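Local coordinates for NTF2 fold protein loop-helix-loop design NT-9 (PDB 6W90) that adopts a computationally designed NTF2-like fold and holds a distearoyl phosphatidylethanolamine molecule in its pocket, with no natural function known, at residues Lys34-Asp39 / Gly107-Ile112; Asp69-Arg74 / Ile87-Asn92; Asp79-Arg84 / Glu103-Lys108. All coordinates share one frame; numbering follows the deposited sequence. Where two conformers were deposited one is given.

Contact 1: residues Lys34-Asp39 / Gly107-Ile112. With 3PE (1,2-Distearoyl-sn-glycerophosphoethanolamine), chain B.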
loop_
_atom_site.group_PDB
_atom_site.type_symbol
_atom_site.label_atom_id
_atom_site.label_comp_id
_atom_site.label_asym_id
_atom_site.label_seq_id
_atom_site.Cartn_x
_atom_site.Cartn_y
_atom_site.Cartn_z
ATOM N N LYS A 34 4.358 -4.348 12.230
ATOM C CA LYS A 34 3.208 -5.234 12.326
ATOM C C LYS A 34 2.739 -5.706 10.968
ATOM O O LYS A 34 2.408 -6.876 10.808
ATOM C CB LYS A 34 2.048 -4.523 13.048
ATOM C CG LYS A 34 2.412 -4.093 14.473
ATOM C CD LYS A 34 1.194 -3.813 15.358
ATOM C CE LYS A 34 0.433 -2.572 14.932
ATOM N NZ LYS A 34 -0.670 -2.250 15.886
ATOM N N LEU A 35 2.686 -4.819 9.985
ATOM C CA LEU A 35 2.029 -5.156 8.731
ATOM C C LEU A 35 2.954 -5.876 7.761
ATOM O O LEU A 35 2.551 -6.874 7.158
ATOM C CB LEU A 35 1.501 -3.904 8.047
ATOM C CG LEU A 35 0.665 -4.109 6.773
ATOM C CD1 LEU A 35 -0.564 -4.877 7.082
ATOM C CD2 LEU A 35 0.401 -2.756 6.189
ATOM N N LEU A 36 4.172 -5.377 7.594
ATOM C CA LEU A 36 5.064 -5.895 6.560
ATOM C C LEU A 36 6.094 -6.878 7.109
ATOM O O LEU A 36 6.712 -6.661 8.155
ATOM C CB LEU A 36 5.782 -4.745 5.848
ATOM C CG LEU A 36 4.862 -3.685 5.266
ATOM C CD1 LEU A 36 5.697 -2.486 4.830
ATOM C CD2 LEU A 36 4.073 -4.166 4.126
ATOM N N SER A 37 6.263 -7.984 6.389
ATOM C CA SER A 37 7.266 -8.974 6.743
ATOM C C SER A 37 8.674 -8.420 6.542
ATOM O O SER A 37 8.913 -7.620 5.627
ATOM C CB SER A 37 7.068 -10.228 5.889
ATOM O OG SER A 37 8.046 -11.226 6.144
ATOM N N PRO A 38 9.636 -8.860 7.368
ATOM C CA PRO A 38 11.036 -8.474 7.141
ATOM C C PRO A 38 11.499 -8.633 5.699
ATOM O O PRO A 38 12.264 -7.798 5.205
ATOM C CB PRO A 38 11.804 -9.417 8.081
ATOM C CG PRO A 38 10.845 -9.789 9.121
ATOM C CD PRO A 38 9.482 -9.789 8.505
ATOM N N ASP A 39 11.061 -9.684 5.007
ATOM C CA ASP A 39 11.498 -9.975 3.651
ATOM C C ASP A 39 10.586 -9.374 2.601
ATOM O O ASP A 39 10.562 -9.863 1.463
ATOM C CB ASP A 39 11.583 -11.493 3.426
ATOM C CG ASP A 39 10.213 -12.205 3.531
ATOM O OD1 ASP A 39 9.276 -11.648 4.127
ATOM O OD2 ASP A 39 10.068 -13.348 3.031
ATOM N N GLY A 107 0.986 -13.910 9.174
ATOM C CA GLY A 107 0.150 -12.757 9.424
ATOM C C GLY A 107 0.662 -11.401 8.958
ATOM O O GLY A 107 0.120 -10.371 9.353
ATOM N N LYS A 108 1.670 -11.386 8.101
ATOM C CA LYS A 108 2.270 -10.160 7.604
ATOM C C LYS A 108 2.344 -10.207 6.085
ATOM O O LYS A 108 2.262 -11.264 5.458
ATOM C CB LYS A 108 3.673 -9.969 8.190
ATOM C CG LYS A 108 3.697 -9.810 9.731
ATOM C CD LYS A 108 5.053 -9.283 10.211
ATOM C CE LYS A 108 5.040 -9.089 11.720
ATOM N NZ LYS A 108 6.338 -8.597 12.239
ATOM N N ILE A 109 2.524 -9.047 5.483
ATOM C CA ILE A 109 2.654 -8.975 4.030
ATOM C C ILE A 109 4.066 -9.312 3.571
ATOM O O ILE A 109 5.025 -8.602 3.900
ATOM C CB ILE A 109 2.250 -7.584 3.534
ATOM C CG1 ILE A 109 0.825 -7.304 3.985
ATOM C CG2 ILE A 109 2.394 -7.471 1.977
ATOM C CD1 ILE A 109 0.304 -5.957 3.516
ATOM N N LYS A 110 4.174 -10.337 2.725
ATOM C CA LYS A 110 5.462 -10.731 2.155
ATOM C C LYS A 110 5.712 -10.171 0.766
ATOM O O LYS A 110 6.868 -9.910 0.417
ATOM C CB LYS A 110 5.565 -12.259 2.104
ATOM C CG LYS A 110 6.944 -12.770 1.638
ATOM C CD LYS A 110 7.139 -14.265 1.861
ATOM C CE LYS A 110 8.270 -14.825 0.996
ATOM N NZ LYS A 110 8.525 -16.257 1.341
ATOM N N ARG A 111 4.665 -9.972 -0.034
ATOM C CA ARG A 111 4.805 -9.447 -1.389
ATOM C C ARG A 111 3.644 -8.509 -1.665
ATOM O O ARG A 111 2.506 -8.824 -1.310
ATOM C CB ARG A 111 4.833 -10.617 -2.398
ATOM C CG ARG A 111 5.434 -10.300 -3.704
ATOM C CD ARG A 111 5.633 -11.564 -4.511
ATOM N NE ARG A 111 5.815 -11.150 -5.882
ATOM C CZ ARG A 111 5.608 -11.936 -6.917
ATOM N NH1 ARG A 111 5.243 -13.190 -6.714
ATOM N NH2 ARG A 111 5.770 -11.468 -8.141
ATOM N N ILE A 112 3.921 -7.396 -2.345
ATOM C CA ILE A 112 2.920 -6.474 -2.876
ATOM C C ILE A 112 3.288 -6.278 -4.332
ATOM O O ILE A 112 4.465 -6.073 -4.639
ATOM C CB ILE A 112 2.893 -5.105 -2.172
ATOM C CG1 ILE A 112 2.474 -5.292 -0.725
ATOM C CG2 ILE A 112 2.007 -4.140 -2.948
ATOM C CD1 ILE A 112 2.590 -4.082 0.132
HETATM P P 3PE B . -4.562 5.677 -11.948
HETATM N N 3PE B . -3.165 1.866 -13.590
HETATM O O11 3PE B . -3.752 5.601 -10.515
HETATM O O12 3PE B . -6.047 5.676 -11.697
HETATM O O13 3PE B . -4.242 4.285 -12.798
HETATM O O14 3PE B . -4.111 6.848 -12.820
HETATM C C11 3PE B . -4.840 3.083 -12.385
HETATM C C12 3PE B . -4.599 2.006 -13.435
HETATM C C1 3PE B . -2.352 5.655 -10.566
HETATM C C2 3PE B . -1.751 5.775 -9.157
HETATM C C3 3PE B . -2.546 4.814 -8.270
HETATM O O31 3PE B . -1.890 4.574 -7.060
HETATM O O32 3PE B . -2.321 6.707 -6.519
HETATM C C31 3PE B . -1.792 5.693 -6.226
HETATM C C32 3PE B . -0.989 5.588 -4.936
HETATM C C33 3PE B . -1.291 6.706 -3.941
HETATM C C34 3PE B . -1.158 6.084 -2.552
HETATM C C35 3PE B . -1.004 7.132 -1.457
HETATM C C36 3PE B . -2.239 7.087 -0.550
HETATM C C37 3PE B . -2.192 5.911 0.435
HETATM C C38 3PE B . -2.718 4.599 -0.161
HETATM C C39 3PE B . -3.402 3.718 0.894
HETATM C C3A 3PE B . -2.406 3.150 1.913
HETATM C C3B 3PE B . -3.011 2.006 2.735
HETATM C C3C 3PE B . -2.494 0.658 2.229
HETATM C C3D 3PE B . -2.820 -0.473 3.206
HETATM C C3E 3PE B . -2.466 -1.814 2.553
HETATM C C3F 3PE B . -3.173 -2.972 3.269
HETATM C C3G 3PE B . -2.878 -4.304 2.567
HETATM C C3H 3PE B . -3.979 -5.357 2.759
HETATM C C3I 3PE B . -3.924 -6.053 4.122
HETATM O O21 3PE B . -0.400 5.416 -9.217
HETATM O O22 3PE B . 0.348 7.447 -8.518
HETATM C C21 3PE B . 0.615 6.360 -8.934
HETATM C C22 3PE B . 2.079 5.945 -9.185
HETATM C C23 3PE B . 2.897 5.795 -7.893
HETATM C C24 3PE B . 2.551 4.524 -7.109
HETATM C C25 3PE B . 3.261 4.467 -5.745
HETATM C C26 3PE B . 2.485 3.486 -4.862
HETATM C C27 3PE B . 2.963 3.470 -3.409
HETATM C C28 3PE B . 2.077 2.546 -2.556
HETATM C C29 3PE B . 2.436 1.048 -2.613
HETATM C C2A 3PE B . 1.716 0.249 -1.508
HETATM C C2B 3PE B . 2.600 -0.062 -0.300
HETATM C C2C 3PE B . 1.754 -0.443 0.920
HETATM C C2D 3PE B . 2.491 -0.007 2.185
HETATM C C2E 3PE B . 1.827 -0.520 3.456
HETATM C C2F 3PE B . 0.711 0.422 3.903
HETATM O O HOH W 1 7.663 -7.099 10.454
HETATM O O HOH W 2 8.885 -11.610 -0.653
#
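The amide of Ile109 reaches back to the last carbonyl of a helix: its N donates to Leu35 O at 2.7 Å, almost straight at 172°. Two residues beyond Leu35, Ser37 N gives a second backbone bond to Ile109 O at 2.8 Å, meeting the oxygen from above the carbonyl plane. Ile109 is thus gripped through both its N-H and its C=O, the signature of a parallel bridge, here with Leu36 as partner, which is the first residue to leave helical geometry.

Branched and apolar side chains suit the lipid side. Leu35 and Ile109 lie alongside each other, pointing the same way, with Leu35 CG 3.8 Å from Ile109 CD1. A chi1 of -174° turns the Leu35 CG away from its own backbone N, and CD2 then rests on one acyl chain of the phospholipid. Ile109 CD1 touches the other chain, 3.7 Å from its C3G atom. Leu36 slants across Ile109, its CD2 3.9 Å from Ile109 CB.

Long, flexible lysines suit the solvent side. Lys108, extended beyond CG, runs its methylenes over Lys34 O, and its NZ donates to Asp33 O and, at 2.7 Å, to a water, which in turn donates to Leu36 O. Lys110 lies extended against the Asp39 carboxylate, mostly through methylenes; the salt bridge from Lys110 NZ to Asp39 OD2 is long, 3.7 Å. A second water donates to both Asp39 O and Lys110 O.

Helix 6-22 packs on Leu35 through Tyr16, while strand 94-105 flanks 108-114 on its other edge, where Glu103 is opposed by both Lys110 and Arg111, a classic beta bulge. The short strand 36-37 therefore joins the end of helix 24-35 to the sheet, and after Pro38 the chain turns a corner into strand 40-44.

Contact 2: residues Asp69-Arg74 / Ile87-Asn92. With 3PE (1,2-Distearoyl-sn-glycerophosphoethanolamine), chain B.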
loop_
_atom_site.group_PDB
_atom_site.type_symbol
_atom_site.label_atom_id
_atom_site.label_comp_id
_atom_site.label_asym_id
_atom_site.label_seq_id
_atom_site.Cartn_x
_atom_site.Cartn_y
_atom_site.Cartn_z
ATOM N N ASP A 69 -9.105 14.130 -1.484
ATOM C CA ASP A 69 -10.274 14.513 -0.711
ATOM C C ASP A 69 -11.009 13.323 -0.122
ATOM O O ASP A 69 -11.714 13.461 0.886
ATOM C CB ASP A 69 -11.304 15.209 -1.595
ATOM C CG ASP A 69 -11.005 16.623 -1.826
ATOM O OD1 ASP A 69 -10.747 17.323 -0.831
ATOM O OD2 ASP A 69 -11.043 17.024 -3.003
ATOM N N ARG A 70 -10.969 12.191 -0.821
ATOM C CA ARG A 70 -11.747 11.015 -0.494
ATOM C C ARG A 70 -10.928 9.786 -0.798
ATOM O O ARG A 70 -10.275 9.716 -1.837
ATOM C CB ARG A 70 -12.997 10.921 -1.346
ATOM C CG ARG A 70 -14.235 10.742 -0.678
ATOM C CD ARG A 70 -15.303 10.851 -1.742
ATOM N NE ARG A 70 -16.347 9.925 -1.383
ATOM C CZ ARG A 70 -17.468 10.276 -0.766
ATOM N NH1 ARG A 70 -17.709 11.547 -0.458
ATOM N NH2 ARG A 70 -18.347 9.339 -0.460
ATOM N N VAL A 71 -10.998 8.803 0.085
ATOM C CA VAL A 71 -10.293 7.539 -0.071
ATOM C C VAL A 71 -11.295 6.463 0.324
ATOM O O VAL A 71 -11.872 6.531 1.413
ATOM C CB VAL A 71 -9.013 7.486 0.787
ATOM C CG1 VAL A 71 -8.414 6.132 0.660
ATOM C CG2 VAL A 71 -8.088 8.570 0.386
ATOM N N GLU A 72 -11.528 5.491 -0.561
ATOM C CA GLU A 72 -12.497 4.441 -0.283
ATOM C C GLU A 72 -11.999 3.110 -0.830
ATOM O O GLU A 72 -11.518 3.051 -1.962
ATOM C CB GLU A 72 -13.861 4.719 -0.939
ATOM C CG GLU A 72 -14.457 6.086 -0.726
ATOM C CD GLU A 72 -15.783 6.236 -1.451
ATOM O OE1 GLU A 72 -16.570 5.261 -1.447
ATOM O OE2 GLU A 72 -16.021 7.316 -2.038
ATOM N N ILE A 73 -12.203 2.037 -0.070
ATOM C CA ILE A 73 -11.915 0.690 -0.540
ATOM C C ILE A 73 -13.060 0.251 -1.435
ATOM O O ILE A 73 -14.214 0.192 -0.989
ATOM C CB ILE A 73 -11.750 -0.280 0.632
ATOM C CG1 ILE A 73 -10.605 0.146 1.533
ATOM C CG2 ILE A 73 -11.512 -1.657 0.071
ATOM C CD1 ILE A 73 -10.535 -0.677 2.800
ATOM N N ARG A 74 -12.747 -0.092 -2.678
ATOM C CA ARG A 74 -13.769 -0.488 -3.628
ATOM C C ARG A 74 -13.867 -1.983 -3.855
ATOM O O ARG A 74 -14.905 -2.446 -4.352
ATOM C CB ARG A 74 -13.528 0.148 -5.004
ATOM C CG ARG A 74 -13.759 1.660 -5.095
ATOM C CD ARG A 74 -15.200 2.109 -4.859
ATOM N NE ARG A 74 -16.119 1.482 -5.808
ATOM C CZ ARG A 74 -16.439 1.975 -7.002
ATOM N NH1 ARG A 74 -15.927 3.125 -7.416
ATOM N NH2 ARG A 74 -17.280 1.311 -7.786
ATOM N N ILE A 87 -8.381 0.474 -4.038
ATOM C CA ILE A 87 -8.725 1.671 -3.297
ATOM C C ILE A 87 -8.898 2.800 -4.294
ATOM O O ILE A 87 -8.070 2.978 -5.187
ATOM C CB ILE A 87 -7.651 2.024 -2.260
ATOM C CG1 ILE A 87 -7.585 0.929 -1.194
ATOM C CG2 ILE A 87 -8.038 3.322 -1.592
ATOM C CD1 ILE A 87 -6.412 1.055 -0.299
ATOM N N GLU A 88 -9.982 3.531 -4.172
ATOM C CA GLU A 88 -10.234 4.674 -5.033
ATOM C C GLU A 88 -9.900 5.945 -4.271
ATOM O O GLU A 88 -10.266 6.100 -3.105
ATOM C CB GLU A 88 -11.677 4.602 -5.475
ATOM C CG GLU A 88 -12.179 5.643 -6.355
ATOM C CD GLU A 88 -13.621 5.314 -6.643
ATOM O OE1 GLU A 88 -13.815 4.333 -7.395
ATOM O OE2 GLU A 88 -14.524 5.969 -6.057
ATOM N N LEU A 89 -9.164 6.831 -4.929
ATOM C CA LEU A 89 -8.699 8.093 -4.370
ATOM C C LEU A 89 -9.249 9.186 -5.257
ATOM O O LEU A 89 -9.187 9.071 -6.482
ATOM C CB LEU A 89 -7.184 8.140 -4.338
ATOM C CG LEU A 89 -6.441 6.890 -3.878
ATOM C CD1 LEU A 89 -4.978 6.923 -4.354
ATOM C CD2 LEU A 89 -6.484 6.899 -2.445
ATOM N N GLU A 90 -9.852 10.198 -4.655
ATOM C CA GLU A 90 -10.507 11.214 -5.439
ATOM C C GLU A 90 -10.086 12.597 -4.997
ATOM O O GLU A 90 -9.904 12.863 -3.810
ATOM C CB GLU A 90 -12.007 11.178 -5.299
ATOM C CG GLU A 90 -12.694 9.901 -5.604
ATOM C CD GLU A 90 -14.196 10.092 -5.543
ATOM O OE1 GLU A 90 -14.859 9.342 -4.793
ATOM O OE2 GLU A 90 -14.691 11.028 -6.221
ATOM N N SER A 91 -10.015 13.494 -5.970
ATOM C CA SER A 91 -9.817 14.909 -5.699
ATOM C C SER A 91 -10.482 15.694 -6.819
ATOM O O SER A 91 -10.093 15.546 -7.974
ATOM C CB SER A 91 -8.333 15.245 -5.629
ATOM O OG SER A 91 -8.144 16.635 -5.465
ATOM N N ASN A 92 -11.478 16.499 -6.492
ATOM C CA ASN A 92 -12.123 17.408 -7.430
ATOM C C ASN A 92 -12.385 16.800 -8.809
ATOM O O ASN A 92 -11.973 17.320 -9.840
ATOM C CB ASN A 92 -11.291 18.682 -7.560
ATOM C CG ASN A 92 -12.005 19.757 -8.289
ATOM O OD1 ASN A 92 -13.229 19.914 -8.192
ATOM N ND2 ASN A 92 -11.250 20.524 -9.049
HETATM P P 3PE B . -4.562 5.677 -11.948
HETATM N N 3PE B . -3.165 1.866 -13.590
HETATM O O11 3PE B . -3.752 5.601 -10.515
HETATM O O12 3PE B . -6.047 5.676 -11.697
HETATM O O13 3PE B . -4.242 4.285 -12.798
HETATM O O14 3PE B . -4.111 6.848 -12.820
HETATM C C11 3PE B . -4.840 3.083 -12.385
HETATM C C12 3PE B . -4.599 2.006 -13.435
HETATM C C1 3PE B . -2.352 5.655 -10.566
HETATM C C2 3PE B . -1.751 5.775 -9.157
HETATM C C3 3PE B . -2.546 4.814 -8.270
HETATM O O31 3PE B . -1.890 4.574 -7.060
HETATM O O32 3PE B . -2.321 6.707 -6.519
HETATM C C31 3PE B . -1.792 5.693 -6.226
HETATM C C32 3PE B . -0.989 5.588 -4.936
HETATM C C33 3PE B . -1.291 6.706 -3.941
HETATM C C34 3PE B . -1.158 6.084 -2.552
HETATM C C35 3PE B . -1.004 7.132 -1.457
HETATM C C36 3PE B . -2.239 7.087 -0.550
HETATM C C37 3PE B . -2.192 5.911 0.435
HETATM C C38 3PE B . -2.718 4.599 -0.161
HETATM C C39 3PE B . -3.402 3.718 0.894
HETATM C C3A 3PE B . -2.406 3.150 1.913
HETATM C C3B 3PE B . -3.011 2.006 2.735
HETATM C C3C 3PE B . -2.494 0.658 2.229
HETATM C C3D 3PE B . -2.820 -0.473 3.206
HETATM C C3E 3PE B . -2.466 -1.814 2.553
HETATM C C3F 3PE B . -3.173 -2.972 3.269
HETATM C C3G 3PE B . -2.878 -4.304 2.567
HETATM C C3H 3PE B . -3.979 -5.357 2.759
HETATM C C3I 3PE B . -3.924 -6.053 4.122
HETATM O O21 3PE B . -0.400 5.416 -9.217
HETATM O O22 3PE B . 0.348 7.447 -8.518
HETATM C C21 3PE B . 0.615 6.360 -8.934
HETATM C C22 3PE B . 2.079 5.945 -9.185
HETATM C C23 3PE B . 2.897 5.795 -7.893
HETATM C C24 3PE B . 2.551 4.524 -7.109
HETATM C C25 3PE B . 3.261 4.467 -5.745
HETATM C C26 3PE B . 2.485 3.486 -4.862
HETATM C C27 3PE B . 2.963 3.470 -3.409
HETATM C C28 3PE B . 2.077 2.546 -2.556
HETATM C C29 3PE B . 2.436 1.048 -2.613
HETATM C C2A 3PE B . 1.716 0.249 -1.508
HETATM C C2B 3PE B . 2.600 -0.062 -0.300
HETATM C C2C 3PE B . 1.754 -0.443 0.920
HETATM C C2D 3PE B . 2.491 -0.007 2.185
HETATM C C2E 3PE B . 1.827 -0.520 3.456
HETATM C C2F 3PE B . 0.711 0.422 3.903
HETATM O O HOH W 3 -13.197 16.640 -4.127
#
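Glu72 and Glu88 clasp each other through two backbone bonds, Glu88 N to Glu72 O at 2.7 Å and Glu72 N to Glu88 O at 2.9 Å. Their side chains share a face with those of Arg70 and Glu90, which with Glu72 form a salt-bridge network. Arg70 NE donates to Glu72 OE2 at 2.7 Å, dead straight at 179° and within the guanidinium plane, and has a long second bridge, 3.8 Å, to Glu90 OE1. Close to both carboxylates, the arginine probably offsets the repulsion of Glu72 OE2 and Glu90 OE1, 3.6 Å apart. Arg74, folded back by bends at chi2 and chi3, brings NH1 edge-on to Glu88 OE1 in a salt bridge whose very short modelled length is doubtful; the two planes stand at 90°. An alanine in place of Glu88 would probably leave the Arg74 guanidinium without its mate and free to turn.

These strands form an antiparallel hairpin at the edge of the NTF2-like sheet, with a classic beta bulge far from the turn: Asp69 N (2.8 Å) and Arg70 N both donate to Glu90 O.

On the opposite face beta-branched and leucine side chains suit the interior. Val71 CG1 meets Ile87 CG2 at 3.6 Å, and both its methyls touch Leu89 CD2. Leu89 CD1 lies 3.4 Å from the ester carbonyl oxygen O32 of the phospholipid, while Val13 of helix 6-22 packs on Ile73 and Ile87.

Contact 3: residues Asp79-Arg84 / Glu103-Lys108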
loop_
_atom_site.group_PDB
_atom_site.type_symbol
_atom_site.label_atom_id
_atom_site.label_comp_id
_atom_site.label_asym_id
_atom_site.label_seq_id
_atom_site.Cartn_x
_atom_site.Cartn_y
_atom_site.Cartn_z
ATOM N N ASP A 79 -8.114 -15.190 -1.484
ATOM C CA ASP A 79 -8.013 -16.537 -2.031
ATOM C C ASP A 79 -6.836 -17.186 -1.310
ATOM O O ASP A 79 -5.671 -16.964 -1.667
ATOM C CB ASP A 79 -7.841 -16.500 -3.540
ATOM C CG ASP A 79 -8.343 -17.750 -4.192
ATOM O OD1 ASP A 79 -8.361 -18.777 -3.477
ATOM O OD2 ASP A 79 -8.707 -17.719 -5.398
ATOM N N GLY A 80 -7.147 -17.934 -0.255
ATOM C CA GLY A 80 -6.104 -18.365 0.652
ATOM C C GLY A 80 -5.317 -17.167 1.165
ATOM O O GLY A 80 -5.879 -16.187 1.707
ATOM N N ASN A 81 -3.990 -17.213 1.008
ATOM C CA ASN A 81 -3.147 -16.122 1.481
ATOM C C ASN A 81 -2.861 -15.062 0.415
ATOM O O ASN A 81 -2.010 -14.198 0.642
ATOM C CB ASN A 81 -1.821 -16.649 2.026
ATOM C CG ASN A 81 -0.975 -17.276 0.963
ATOM O OD1 ASN A 81 -1.496 -17.787 -0.010
ATOM N ND2 ASN A 81 0.336 -17.237 1.136
ATOM N N HIS A 82 -3.568 -15.108 -0.715
ATOM C CA HIS A 82 -3.470 -14.130 -1.795
ATOM C C HIS A 82 -4.632 -13.159 -1.702
ATOM O O HIS A 82 -5.795 -13.569 -1.739
ATOM C CB HIS A 82 -3.518 -14.838 -3.149
ATOM C CG HIS A 82 -3.058 -13.981 -4.282
ATOM N ND1 HIS A 82 -1.730 -13.685 -4.462
ATOM C CD2 HIS A 82 -3.728 -13.357 -5.280
ATOM C CE1 HIS A 82 -1.591 -12.914 -5.527
ATOM N NE2 HIS A 82 -2.792 -12.688 -6.035
ATOM N N VAL A 83 -4.331 -11.882 -1.616
ATOM C CA VAL A 83 -5.336 -10.854 -1.391
ATOM C C VAL A 83 -5.235 -9.818 -2.490
ATOM O O VAL A 83 -4.128 -9.410 -2.839
ATOM C CB VAL A 83 -5.119 -10.173 -0.029
ATOM C CG1 VAL A 83 -6.188 -9.054 0.196
ATOM C CG2 VAL A 83 -5.088 -11.207 1.091
ATOM N N ARG A 84 -6.378 -9.363 -2.986
ATOM C CA ARG A 84 -6.435 -8.233 -3.906
ATOM C C ARG A 84 -7.231 -7.109 -3.262
ATOM O O ARG A 84 -8.319 -7.358 -2.735
ATOM C CB ARG A 84 -7.082 -8.617 -5.228
ATOM C CG ARG A 84 -7.008 -7.461 -6.220
ATOM C CD ARG A 84 -7.513 -7.866 -7.589
ATOM N NE ARG A 84 -6.696 -8.973 -8.070
ATOM C CZ ARG A 84 -5.630 -8.841 -8.853
ATOM N NH1 ARG A 84 -5.258 -7.652 -9.313
ATOM N NH2 ARG A 84 -4.971 -9.922 -9.228
ATOM N N GLU A 103 0.576 -11.042 -1.000
ATOM C CA GLU A 103 0.752 -12.348 -0.375
ATOM C C GLU A 103 1.089 -12.197 1.104
ATOM O O GLU A 103 2.012 -11.456 1.452
ATOM C CB GLU A 103 1.890 -13.107 -1.042
ATOM C CG GLU A 103 1.587 -13.552 -2.387
ATOM C CD GLU A 103 1.005 -14.935 -2.383
ATOM O OE1 GLU A 103 1.662 -15.856 -1.860
ATOM O OE2 GLU A 103 -0.105 -15.107 -2.920
ATOM N N VAL A 104 0.426 -12.994 1.959
ATOM C CA VAL A 104 0.530 -12.902 3.413
ATOM C C VAL A 104 1.238 -14.131 3.966
ATOM O O VAL A 104 0.910 -15.260 3.586
ATOM C CB VAL A 104 -0.883 -12.775 4.032
ATOM C CG1 VAL A 104 -0.804 -12.857 5.559
ATOM C CG2 VAL A 104 -1.531 -11.494 3.546
ATOM N N ARG A 105 2.198 -13.917 4.878
ATOM C CA ARG A 105 2.912 -15.019 5.533
ATOM C C ARG A 105 3.131 -14.647 6.994
ATOM O O ARG A 105 3.567 -13.533 7.280
ATOM C CB ARG A 105 4.273 -15.312 4.882
ATOM C CG ARG A 105 4.230 -15.680 3.406
ATOM C CD ARG A 105 3.469 -16.975 3.152
ATOM N NE ARG A 105 4.369 -18.078 2.834
ATOM C CZ ARG A 105 4.049 -19.366 2.931
ATOM N NH1 ARG A 105 4.941 -20.291 2.621
ATOM N NH2 ARG A 105 2.846 -19.733 3.348
ATOM N N ASN A 106 2.864 -15.564 7.920
ATOM C CA ASN A 106 3.002 -15.253 9.344
ATOM C C ASN A 106 2.180 -14.040 9.746
ATOM O O ASN A 106 2.626 -13.221 10.555
ATOM C CB ASN A 106 4.455 -14.990 9.732
ATOM C CG ASN A 106 5.360 -16.071 9.294
ATOM O OD1 ASN A 106 6.128 -15.909 8.341
ATOM N ND2 ASN A 106 5.284 -17.204 9.974
ATOM N N GLY A 107 0.986 -13.910 9.174
ATOM C CA GLY A 107 0.150 -12.757 9.424
ATOM C C GLY A 107 0.662 -11.401 8.958
ATOM O O GLY A 107 0.120 -10.371 9.353
ATOM N N LYS A 108 1.670 -11.386 8.101
ATOM C CA LYS A 108 2.270 -10.160 7.604
ATOM C C LYS A 108 2.344 -10.207 6.085
ATOM O O LYS A 108 2.262 -11.264 5.458
ATOM C CB LYS A 108 3.673 -9.969 8.190
ATOM C CG LYS A 108 3.697 -9.810 9.731
ATOM C CD LYS A 108 5.053 -9.283 10.211
ATOM C CE LYS A 108 5.040 -9.089 11.720
ATOM N NZ LYS A 108 6.338 -8.597 12.239
#
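Asn81 leans over the neighbouring strand from its first carbon: CB lies 3.4 Å from Val104 O, and CG stays close to the same oxygen. A chi1 of 66° sets CG between the backbone N and carbonyl carbon, which lets the amide reach across to Val104 O. At the tip, ND2 donates to Val104 O at 3.2 Å with the acceptor near the amide plane, and passes 3.7 Å from Arg105 CD. The same ND2 comes 3.6 Å from Glu103 OE1, too far for a bond, the amide and carboxylate planes turned 74° apart. The main chain adds a second bond, Val104 N to Asn81 O at 3.0 Å, in the carbonyl plane, so Val104 is held through both its N-H and its C=O.

One residue on, His82 and Glu103 form a non-hydrogen-bonded antiparallel pair joined by their side chains. Glu103, bent at chi2, presents the anti lone pair of OE2 to His82 ND1 at 2.7 Å, at the ring edge. His82 NE2 is bonded to Glu101, so both ring nitrogens have carboxylate partners, which may favour a charged imidazole. On the lipid side Val83 and Val104 pack loosely through their CG2 methyls.

Tight two-residue turns flank the pairing: a type II' turn with Gly80 at its positive-phi corner, and a type I' turn through Asn106 and Gly107, the classic Asn-Gly pair of beta hairpins. Such successive hairpins build the antiparallel sheet of an NTF2-like fold.

In the fold
From the N terminus, helices 6-22 and 24-35 come first, and contact 1 then closes the longest loop, bringing the end of helix 24-35 to strand 108-114. Contact 2 is nested inside it, pairing strands 70-79 and 82-91 within a hairpin. Contact 3 pairs 82-91 with 94-105 and crosses contact 2, since contact 3 begins before contact 2 has closed; it finishes on the segment contact 1 also uses, sharing Gly107 and Lys108. Contacts 1 and 3, with centres about 9 Å apart, meet where Glu103 bonds to strand 108-114. Contact 2 lies about 24 Å from contact 1, centre to centre, yet both touch the same lipid and the same sheet.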